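Local coordinates for protein invasin homolog AafB, Major fimbrial subunit of aggregative adherence fimbria II AafA chimeric construct (Escherichia coli, PDB 4OR1) that probably serves as the minor pilin of the aggregative adherence fimbria II, a chaperone-usher pilus of enteroaggregative strains involved in adhesion and biofilm formation, at residues Ser74-Arg79 with Tyr122-Ser127. Numbering follows the deposited sequence.
Sequences SKLWVR and YIFSVS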
loop_
_atom_site.group_PDB
_atom_site.type_symbol
_atom_site.label_atom_id
_atom_site.label_comp_id
_atom_site.label_asym_id
_atom_site.label_seq_id
_atom_site.Cartn_x
_atom_site.Cartn_y
_atom_site.Cartn_z
ATOM N N SER A 74 -2.526 -17.033 7.841
ATOM C CA SER A 74 -3.406 -15.876 7.675
ATOM C C SER A 74 -2.956 -15.009 6.500
ATOM O O SER A 74 -1.862 -14.451 6.514
ATOM C CB SER A 74 -3.387 -15.011 8.932
ATOM O OG SER A 74 -3.674 -15.732 10.108
ATOM N N LYS A 75 -3.801 -14.883 5.484
ATOM C CA LYS A 75 -3.474 -14.045 4.338
ATOM C C LYS A 75 -4.524 -12.967 4.154
ATOM O O LYS A 75 -5.683 -13.134 4.531
ATOM C CB LYS A 75 -3.371 -14.860 3.043
ATOM C CG LYS A 75 -2.427 -16.049 3.074
ATOM C CD LYS A 75 -2.404 -16.714 1.700
ATOM C CE LYS A 75 -1.854 -18.145 1.744
ATOM N NZ LYS A 75 -0.385 -18.174 1.942
ATOM N N LEU A 76 -4.118 -11.867 3.543
ATOM C CA LEU A 76 -5.014 -10.762 3.308
ATOM C C LEU A 76 -4.803 -10.321 1.868
ATOM O O LEU A 76 -3.676 -10.030 1.466
ATOM C CB LEU A 76 -4.658 -9.637 4.259
ATOM C CG LEU A 76 -5.785 -8.771 4.767
ATOM C CD1 LEU A 76 -6.562 -9.538 5.790
ATOM C CD2 LEU A 76 -5.178 -7.569 5.419
ATOM N N TRP A 77 -5.869 -10.290 1.081
ATOM C CA TRP A 77 -5.731 -9.912 -0.312
ATOM C C TRP A 77 -6.079 -8.458 -0.448
ATOM O O TRP A 77 -7.181 -8.041 -0.096
ATOM C CB TRP A 77 -6.587 -10.803 -1.209
ATOM C CG TRP A 77 -5.960 -12.158 -1.396
ATOM C CD1 TRP A 77 -5.074 -12.525 -2.372
ATOM C CD2 TRP A 77 -6.124 -13.306 -0.551
ATOM N NE1 TRP A 77 -4.681 -13.837 -2.193
ATOM C CE2 TRP A 77 -5.302 -14.339 -1.081
ATOM C CE3 TRP A 77 -6.877 -13.563 0.606
ATOM C CZ2 TRP A 77 -5.225 -15.613 -0.503
ATOM C CZ3 TRP A 77 -6.794 -14.823 1.185
ATOM C CH2 TRP A 77 -5.975 -15.838 0.626
ATOM N N VAL A 78 -5.126 -7.673 -0.927
ATOM C CA VAL A 78 -5.228 -6.219 -0.830
ATOM C C VAL A 78 -4.712 -5.575 -2.105
ATOM O O VAL A 78 -3.848 -6.145 -2.785
ATOM C CB VAL A 78 -4.434 -5.684 0.393
ATOM C CG1 VAL A 78 -4.914 -6.368 1.688
ATOM C CG2 VAL A 78 -2.939 -5.887 0.215
ATOM N N ARG A 79 -5.243 -4.400 -2.438
ATOM C CA ARG A 79 -4.726 -3.653 -3.586
ATOM C C ARG A 79 -4.371 -2.211 -3.236
ATOM O O ARG A 79 -4.945 -1.634 -2.311
ATOM C CB ARG A 79 -5.679 -3.728 -4.798
ATOM C CG ARG A 79 -6.951 -2.942 -4.638
ATOM C CD ARG A 79 -7.922 -3.182 -5.796
ATOM N NE ARG A 79 -9.170 -2.432 -5.576
ATOM C CZ ARG A 79 -10.302 -2.961 -5.118
ATOM N NH1 ARG A 79 -10.382 -4.257 -4.858
ATOM N NH2 ARG A 79 -11.358 -2.191 -4.935
ATOM N N TYR A 122 -1.594 -7.671 10.958
ATOM C CA TYR A 122 -1.074 -7.564 9.611
ATOM C C TYR A 122 -0.282 -6.280 9.457
ATOM O O TYR A 122 -0.800 -5.189 9.712
ATOM C CB TYR A 122 -2.218 -7.642 8.603
ATOM C CG TYR A 122 -3.030 -8.910 8.739
ATOM C CD1 TYR A 122 -2.624 -10.095 8.115
ATOM C CD2 TYR A 122 -4.190 -8.935 9.519
ATOM C CE1 TYR A 122 -3.364 -11.262 8.242
ATOM C CE2 TYR A 122 -4.927 -10.104 9.663
ATOM C CZ TYR A 122 -4.515 -11.260 9.016
ATOM O OH TYR A 122 -5.251 -12.421 9.137
ATOM N N ILE A 123 0.983 -6.432 9.073
ATOM C CA ILE A 123 1.875 -5.298 8.831
ATOM C C ILE A 123 1.881 -4.909 7.347
ATOM O O ILE A 123 2.288 -5.702 6.481
ATOM C CB ILE A 123 3.337 -5.620 9.260
ATOM C CG1 ILE A 123 3.429 -5.867 10.770
ATOM C CG2 ILE A 123 4.290 -4.490 8.819
ATOM C CD1 ILE A 123 4.670 -6.617 11.185
ATOM N N PHE A 124 1.417 -3.698 7.050
ATOM C CA PHE A 124 1.521 -3.170 5.697
ATOM C C PHE A 124 2.833 -2.412 5.593
ATOM O O PHE A 124 3.116 -1.542 6.422
ATOM C CB PHE A 124 0.359 -2.234 5.380
ATOM C CG PHE A 124 -0.983 -2.897 5.384
ATOM C CD1 PHE A 124 -1.146 -4.202 4.941
ATOM C CD2 PHE A 124 -2.096 -2.210 5.835
ATOM C CE1 PHE A 124 -2.401 -4.814 4.944
ATOM C CE2 PHE A 124 -3.356 -2.808 5.833
ATOM C CZ PHE A 124 -3.505 -4.112 5.384
ATOM N N SER A 125 3.635 -2.744 4.586
ATOM C CA SER A 125 4.894 -2.049 4.370
ATOM C C SER A 125 5.008 -1.566 2.935
ATOM O O SER A 125 4.936 -2.359 1.992
ATOM C CB SER A 125 6.064 -2.949 4.715
ATOM O OG SER A 125 7.277 -2.329 4.338
ATOM N N VAL A 126 5.198 -0.261 2.780
ATOM C CA VAL A 126 5.151 0.394 1.476
ATOM C C VAL A 126 6.366 1.286 1.245
ATOM O O VAL A 126 6.722 2.078 2.121
ATOM C CB VAL A 126 3.895 1.262 1.382
ATOM C CG1 VAL A 126 3.884 2.038 0.095
ATOM C CG2 VAL A 126 2.655 0.393 1.471
ATOM N N SER A 127 6.979 1.176 0.066
ATOM C CA SER A 127 8.115 2.031 -0.310
ATOM C C SER A 127 7.792 2.937 -1.486
ATOM O O SER A 127 7.093 2.532 -2.408
ATOM C CB SER A 127 9.349 1.199 -0.642
ATOM O OG SER A 127 9.651 0.312 0.415
#
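Y122 lays its ring against L76, whose CD1 sits over the centre of one face, 4.2 Å from the ring centroid and 10° off the normal, a CH-pi contact between strands of two facing sheets. CG of Y122 lies anti to its own carbonyl carbon (chi1 -57°), and from there the ring reaches along to S74, where CB of S74 is 3.2 Å from OH of Y122. Tyrosine suits this place because its faces can be buried while its hydroxyl, bonded to the backbone O of K118, is satisfied. Two residues on, F124 brings a wholly apolar ring to the same strand: CD2 of L76, which also meets Y122, comes in near the ring plane, 3.8 Å from CZ of F124, and the compact V78 approaches obliquely with CG1. Segments 75-79 and 122-127 cross at -38°, their axes 9.3 Å apart at closest approach; no hydrogen bond joins them, and chiefly side chains bridge them, as in an immunoglobulin-like sandwich. All of this belongs to the AafB part; L34 of strand 33-41 and M52 of strand 47-52 continue the core around V78 and F124, while I152, from the fused AafA strand 146-154, packs on L76, Y122 and F124.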